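Local coordinates for protein tryptophan halogenase (Shewanella frigidimarina, PDB 2PYX) that probably acts as an FAD-dependent monooxygenase of the tryptophan halogenase family, whose characterised members include enzymes that use reduced flavin to halogenate tryptophan, at residues C98-S103 with Q416-R421; Y412-R417 with Y467-M472. All blocks are in the same frame, centred on the assembly; numbering follows the deposited sequence. Where two conformers were deposited one is given.

Contact 1. Residues C98-S103 with Q416-R421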
loop_
_atom_site.group_PDB
_atom_site.type_symbol
_atom_site.label_atom_id
_atom_site.label_comp_id
_atom_site.label_asym_id
_atom_site.label_seq_id
_atom_site.Cartn_x
_atom_site.Cartn_y
_atom_site.Cartn_z
ATOM N N CYS A 98 -20.633 -5.686 3.764
ATOM C CA CYS A 98 -21.658 -6.126 2.838
ATOM C C CYS A 98 -23.111 -5.803 3.204
ATOM O O CYS A 98 -23.944 -5.555 2.317
ATOM C CB CYS A 98 -21.593 -7.628 2.601
ATOM S SG CYS A 98 -20.043 -8.178 1.911
ATOM N N LYS A 99 -23.416 -5.893 4.504
ATOM C CA LYS A 99 -24.807 -5.785 4.948
ATOM C C LYS A 99 -24.895 -4.863 6.153
ATOM O O LYS A 99 -23.932 -4.695 6.877
ATOM C CB LYS A 99 -25.312 -7.168 5.350
ATOM C CG LYS A 99 -25.448 -8.192 4.223
ATOM C CD LYS A 99 -25.622 -9.573 4.858
ATOM C CE LYS A 99 -25.691 -10.724 3.872
ATOM N NZ LYS A 99 -25.589 -12.042 4.619
ATOM N N ASP A 100 -26.078 -4.277 6.353
ATOM C CA ASP A 100 -26.357 -3.589 7.605
ATOM C C ASP A 100 -26.179 -4.612 8.732
ATOM O O ASP A 100 -26.785 -5.692 8.655
ATOM C CB ASP A 100 -27.774 -3.048 7.591
ATOM C CG ASP A 100 -27.948 -1.959 6.575
ATOM O OD1 ASP A 100 -27.275 -0.942 6.742
ATOM O OD2 ASP A 100 -28.720 -2.146 5.642
ATOM N N PRO A 101 -25.331 -4.308 9.718
ATOM C CA PRO A 101 -24.999 -5.309 10.740
ATOM C C PRO A 101 -26.195 -5.869 11.526
ATOM O O PRO A 101 -27.109 -5.111 11.907
ATOM C CB PRO A 101 -24.031 -4.578 11.639
ATOM C CG PRO A 101 -23.381 -3.579 10.724
ATOM C CD PRO A 101 -24.514 -3.098 9.907
ATOM N N GLN A 102 -26.213 -7.196 11.669
ATOM C CA GLN A 102 -27.198 -7.901 12.506
ATOM C C GLN A 102 -26.398 -8.779 13.468
ATOM O O GLN A 102 -25.389 -9.391 13.093
ATOM C CB GLN A 102 -28.139 -8.736 11.667
ATOM C CG GLN A 102 -29.212 -7.973 10.907
ATOM C CD GLN A 102 -30.084 -8.918 10.111
ATOM O OE1 GLN A 102 -29.630 -9.508 9.128
ATOM N NE2 GLN A 102 -31.307 -9.121 10.558
ATOM N N SER A 103 -26.848 -8.880 14.712
ATOM C CA SER A 103 -26.072 -9.538 15.758
ATOM C C SER A 103 -25.795 -11.022 15.502
ATOM O O SER A 103 -24.788 -11.560 15.968
ATOM C CB SER A 103 -26.813 -9.392 17.093
ATOM O OG SER A 103 -28.165 -9.855 16.991
ATOM N N GLN A 416 -24.485 -4.069 0.073
ATOM C CA GLN A 416 -25.947 -4.077 0.127
ATOM C C GLN A 416 -26.443 -3.253 1.311
ATOM O O GLN A 416 -27.650 -3.250 1.632
ATOM C CB GLN A 416 -26.489 -5.508 0.193
ATOM C CG GLN A 416 -26.229 -6.293 -1.079
ATOM C CD GLN A 416 -26.985 -7.611 -1.101
ATOM O OE1 GLN A 416 -26.981 -8.354 -0.116
ATOM N NE2 GLN A 416 -27.645 -7.900 -2.223
ATOM N N ARG A 417 -25.548 -2.542 1.963
ATOM C CA ARG A 417 -25.947 -1.679 3.090
ATOM C C ARG A 417 -26.988 -0.647 2.643
ATOM O O ARG A 417 -26.828 0.010 1.632
ATOM C CB ARG A 417 -24.754 -0.975 3.684
ATOM C CG ARG A 417 -23.940 -1.774 4.622
ATOM C CD ARG A 417 -22.624 -1.133 4.938
ATOM N NE ARG A 417 -21.987 -1.584 6.158
ATOM C CZ ARG A 417 -22.211 -1.051 7.368
ATOM N NH1 ARG A 417 -23.041 -0.019 7.518
ATOM N NH2 ARG A 417 -21.569 -1.497 8.420
ATOM N N GLN A 418 -28.048 -0.520 3.448
ATOM C CA GLN A 418 -29.217 0.314 3.125
ATOM C C GLN A 418 -29.543 1.340 4.204
ATOM O O GLN A 418 -30.202 2.336 3.895
ATOM C CB GLN A 418 -30.475 -0.541 2.918
ATOM C CG GLN A 418 -30.503 -1.337 1.631
ATOM C CD GLN A 418 -30.689 -0.476 0.377
ATOM O OE1 GLN A 418 -30.716 0.762 0.441
ATOM N NE2 GLN A 418 -30.817 -1.132 -0.770
ATOM N N GLU A 419 -29.088 1.146 5.442
ATOM C CA GLU A 419 -29.588 2.006 6.547
ATOM C C GLU A 419 -29.050 3.427 6.513
ATOM O O GLU A 419 -29.718 4.377 6.977
ATOM C CB GLU A 419 -29.302 1.381 7.913
ATOM C CG GLU A 419 -30.131 0.137 8.160
ATOM C CD GLU A 419 -31.617 0.432 8.100
ATOM O OE1 GLU A 419 -32.061 1.295 8.896
ATOM O OE2 GLU A 419 -32.325 -0.178 7.254
ATOM N N ASP A 420 -27.855 3.596 5.956
ATOM C CA ASP A 420 -27.173 4.871 5.999
ATOM C C ASP A 420 -27.041 5.520 4.626
ATOM O O ASP A 420 -26.652 4.879 3.626
ATOM C CB ASP A 420 -25.780 4.702 6.574
ATOM C CG ASP A 420 -25.795 4.131 7.964
ATOM O OD1 ASP A 420 -26.264 4.879 8.870
ATOM O OD2 ASP A 420 -25.332 2.975 8.124
ATOM N N ARG A 421 -27.296 6.826 4.596
ATOM C CA ARG A 421 -27.175 7.593 3.344
ATOM C C ARG A 421 -25.801 7.415 2.696
ATOM O O ARG A 421 -25.707 7.366 1.474
ATOM C CB ARG A 421 -27.450 9.084 3.616
ATOM C CG ARG A 421 -27.404 9.934 2.343
ATOM C CD ARG A 421 -27.766 11.382 2.563
ATOM N NE ARG A 421 -26.840 12.112 3.448
ATOM C CZ ARG A 421 -25.784 12.814 3.081
ATOM N NH1 ARG A 421 -25.386 12.798 1.823
ATOM N NH2 ARG A 421 -25.105 13.514 3.960
HETATM O O HOH W 1 -25.653 1.204 6.114
HETATM O O HOH W 2 -27.978 -4.920 4.274
#
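Asp100 lays its carboxylate against the backbone that turns through Gln418 and Glu419. Each oxygen receives a peptide N-H on its syn side, both donors somewhat out of the carboxylate plane. Gln418 N reaches OD2 of Asp100 at 2.8 Å. Glu419 N reaches OD1 of Asp100 at 3.1 Å. The short aspartate suits this place, because with CG set beside its own backbone N (chi1 -67°) both oxygens face the two amides. The side chain of Glu419 crosses that of Asp100 at about a right angle, its CG standing 3.4 Å from CG of Asp100. Arg417 runs extended past Lys99, and Lys99 O and Pro101 CD lie over one face of its guanidinium, with CG of Pro101 3.6 Å from NH2 of Arg417. NE of Arg417 bonds to Asn96 O, and Trp423 makes a cation-pi contact with the group. Nearer the roots of the two loops, Gln416 N donates to Cys98 O at 2.7 Å. One water joins OD1 of Asp100 to NH1 of Arg417 and OD2 of Asp420; another ties Asp100 N and OD2 to Gln416 O. Two surface loops, one following strand 87-95 and the other helix 383-413, are thus joined chiefly by polar bonds, and NH1 of Arg417, 4.4 Å from OD1 of Asp100 and beyond salt-bridge range, may partly offset the gathering of negative charge at Asp100, Glu419 and Asp420.

Contact 2. Residues Y412-R417 with Y467-M472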
loop_
_atom_site.group_PDB
_atom_site.type_symbol
_atom_site.label_atom_id
_atom_site.label_comp_id
_atom_site.label_asym_id
_atom_site.label_seq_id
_atom_site.Cartn_x
_atom_site.Cartn_y
_atom_site.Cartn_z
ATOM N N TYR A 412 -16.965 -0.285 -2.036
ATOM C CA TYR A 412 -18.200 0.381 -1.599
ATOM C C TYR A 412 -19.382 0.050 -2.475
ATOM O O TYR A 412 -20.506 -0.116 -2.005
ATOM C CB TYR A 412 -18.018 1.907 -1.605
ATOM C CG TYR A 412 -16.983 2.418 -0.653
ATOM C CD1 TYR A 412 -17.308 2.658 0.672
ATOM C CD2 TYR A 412 -15.663 2.673 -1.032
ATOM C CE1 TYR A 412 -16.372 3.114 1.539
ATOM C CE2 TYR A 412 -14.732 3.167 -0.142
ATOM C CZ TYR A 412 -15.090 3.377 1.153
ATOM O OH TYR A 412 -14.155 3.863 2.053
ATOM N N VAL A 413 -19.167 0.044 -3.777
ATOM C CA VAL A 413 -20.308 0.032 -4.727
ATOM C C VAL A 413 -21.136 -1.227 -4.658
ATOM O O VAL A 413 -22.336 -1.209 -4.943
ATOM C CB VAL A 413 -19.875 0.151 -6.197
ATOM C CG1 VAL A 413 -21.121 -0.012 -7.161
ATOM C CG2 VAL A 413 -19.246 1.437 -6.452
ATOM N N ILE A 414 -20.487 -2.344 -4.320
ATOM C CA ILE A 414 -21.173 -3.631 -4.286
ATOM C C ILE A 414 -21.667 -4.052 -2.893
ATOM O O ILE A 414 -22.132 -5.192 -2.693
ATOM C CB ILE A 414 -20.341 -4.738 -4.948
ATOM C CG1 ILE A 414 -19.091 -5.042 -4.142
ATOM C CG2 ILE A 414 -20.013 -4.344 -6.383
ATOM C CD1 ILE A 414 -18.141 -6.031 -4.834
ATOM N N SER A 415 -21.628 -3.124 -1.949
ATOM C CA SER A 415 -22.314 -3.344 -0.681
ATOM C C SER A 415 -23.823 -3.396 -0.877
ATOM O O SER A 415 -24.370 -2.821 -1.822
ATOM C CB SER A 415 -21.997 -2.204 0.311
ATOM O OG SER A 415 -22.578 -2.504 1.586
ATOM N N GLN A 416 -24.485 -4.069 0.073
ATOM C CA GLN A 416 -25.947 -4.077 0.127
ATOM C C GLN A 416 -26.443 -3.253 1.311
ATOM O O GLN A 416 -27.650 -3.250 1.632
ATOM C CB GLN A 416 -26.489 -5.508 0.193
ATOM C CG GLN A 416 -26.229 -6.293 -1.079
ATOM C CD GLN A 416 -26.985 -7.611 -1.101
ATOM O OE1 GLN A 416 -26.981 -8.354 -0.116
ATOM N NE2 GLN A 416 -27.645 -7.900 -2.223
ATOM N N ARG A 417 -25.548 -2.542 1.963
ATOM C CA ARG A 417 -25.947 -1.679 3.090
ATOM C C ARG A 417 -26.988 -0.647 2.643
ATOM O O ARG A 417 -26.828 0.010 1.632
ATOM C CB ARG A 417 -24.754 -0.975 3.684
ATOM C CG ARG A 417 -23.940 -1.774 4.622
ATOM C CD ARG A 417 -22.624 -1.133 4.938
ATOM N NE ARG A 417 -21.987 -1.584 6.158
ATOM C CZ ARG A 417 -22.211 -1.051 7.368
ATOM N NH1 ARG A 417 -23.041 -0.019 7.518
ATOM N NH2 ARG A 417 -21.569 -1.497 8.420
ATOM N N TYR A 467 -11.154 -11.329 -5.603
ATOM C CA TYR A 467 -11.286 -11.536 -4.157
ATOM C C TYR A 467 -12.303 -10.570 -3.556
ATOM O O TYR A 467 -13.072 -10.944 -2.679
ATOM C CB TYR A 467 -9.968 -11.352 -3.441
ATOM C CG TYR A 467 -9.019 -12.490 -3.551
ATOM C CD1 TYR A 467 -9.389 -13.785 -3.142
ATOM C CD2 TYR A 467 -7.719 -12.287 -3.969
ATOM C CE1 TYR A 467 -8.449 -14.853 -3.196
ATOM C CE2 TYR A 467 -6.773 -13.371 -3.995
ATOM C CZ TYR A 467 -7.167 -14.637 -3.623
ATOM O OH TYR A 467 -6.230 -15.676 -3.645
ATOM N N VAL A 468 -12.275 -9.307 -3.985
ATOM C CA VAL A 468 -13.227 -8.326 -3.476
ATOM C C VAL A 468 -14.618 -8.585 -4.042
ATOM O O VAL A 468 -15.602 -8.651 -3.285
ATOM C CB VAL A 468 -12.748 -6.876 -3.723
ATOM C CG1 VAL A 468 -13.858 -5.861 -3.352
ATOM C CG2 VAL A 468 -11.504 -6.598 -2.893
ATOM N N LEU A 469 -14.737 -8.723 -5.356
ATOM C CA LEU A 469 -16.040 -8.892 -5.984
ATOM C C LEU A 469 -16.788 -10.070 -5.365
ATOM O O LEU A 469 -17.957 -9.960 -5.004
ATOM C CB LEU A 469 -15.865 -9.090 -7.491
ATOM C CG LEU A 469 -17.077 -8.965 -8.392
ATOM C CD1 LEU A 469 -17.630 -7.555 -8.416
ATOM C CD2 LEU A 469 -16.749 -9.358 -9.817
ATOM N N TYR A 470 -16.122 -11.215 -5.296
ATOM C CA TYR A 470 -16.763 -12.434 -4.813
ATOM C C TYR A 470 -16.702 -12.567 -3.306
ATOM O O TYR A 470 -17.544 -13.256 -2.711
ATOM C CB TYR A 470 -16.231 -13.654 -5.544
ATOM C CG TYR A 470 -16.517 -13.531 -7.031
ATOM C CD1 TYR A 470 -17.818 -13.342 -7.528
ATOM C CD2 TYR A 470 -15.473 -13.464 -7.948
ATOM C CE1 TYR A 470 -18.074 -13.129 -8.858
ATOM C CE2 TYR A 470 -15.741 -13.272 -9.313
ATOM C CZ TYR A 470 -17.013 -13.104 -9.773
ATOM O OH TYR A 470 -17.268 -12.883 -11.104
ATOM N N GLY A 471 -15.749 -11.915 -2.651
ATOM C CA GLY A 471 -15.821 -11.772 -1.210
ATOM C C GLY A 471 -17.129 -11.140 -0.774
ATOM O O GLY A 471 -17.700 -11.519 0.277
HETATM N N MSE A 472 -17.593 -10.182 -1.550
HETATM C CA MSE A 472 -18.806 -9.448 -1.260
HETATM C C MSE A 472 -20.038 -10.002 -1.960
HETATM O O MSE A 472 -21.056 -9.329 -2.087
HETATM C CB MSE A 472 -18.582 -7.956 -1.559
HETATM C CG MSE A 472 -17.460 -7.392 -0.752
HETATM SE SE MSE A 472 -17.299 -5.429 -0.971
HETATM C CE MSE A 472 -19.056 -4.897 -0.101
HETATM O O HOH W 3 -22.257 -7.232 -0.709
HETATM O O HOH W 4 -22.177 -7.620 -4.104
#
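Helix 383-413 and helix 462-471 both end here, and the first residues past them, Ile414 and Met472, have the closest CA atoms of the two segments, 7.0 Å apart. Ile414 points toward the other segment and reaches across with its CG1-CD1 branch, while Met472, a selenomethionine, points back. Their side chains meet at an oblique angle, with CG1 of Ile414 3.7 Å from SE of Met472. Placing CG1 between the backbone N and the carbonyl carbon (chi1 67°) directs the branch at the second helix, where CD1 of Ile414 lies 3.7 Å from CA of Leu469 and also meets CD1 of the same leucine. The flexible, unbranched chain of Met472 bends about its CG-SE bond (chi3 66°), and CE comes to rest 3.6 Å from Ser415 N. Here the backbone forms an ST turn: Ser415 OG accepts from Arg417 N at 3.0 Å and also bonds to Trp97 O, which joins the end of the helix to the loop after strand 87-95. An alanine in place of Ile414 would remove the CG1-CD1 branch and is likely to leave Leu469 and the selenium of Met472 without one of their apolar neighbours. Two waters lie within hydrogen-bonding distance of both Ile414 O and Met472 O, though with more acceptors in reach than protons to give. On the same helix as Leu469, Val468 packs on Phe407 and Leu410, its side chain about 4 Å from that of Glu361, a predicted tryptophan-binding residue.

How the contacts relate
Contact 1 lies at the surface and contact 2 is buried, yet both use the chain that leaves helix 383-413 and share Gln416 and Arg417. Contact 2 fixes the end of that helix against helix 462-471 through apolar side chains, with waters near the two backbone carbonyls at its border. A few residues on, contact 1 ties the same chain to the loop after strand 87-95, as befits a solvent-facing site. Their centres are 12 Å apart and the two touch directly: Cys98 SG packs 3.6 Å from Met472 CA. Peptide, carboxylate and water hydrogen bonds carry contact 1, apolar side chains contact 2.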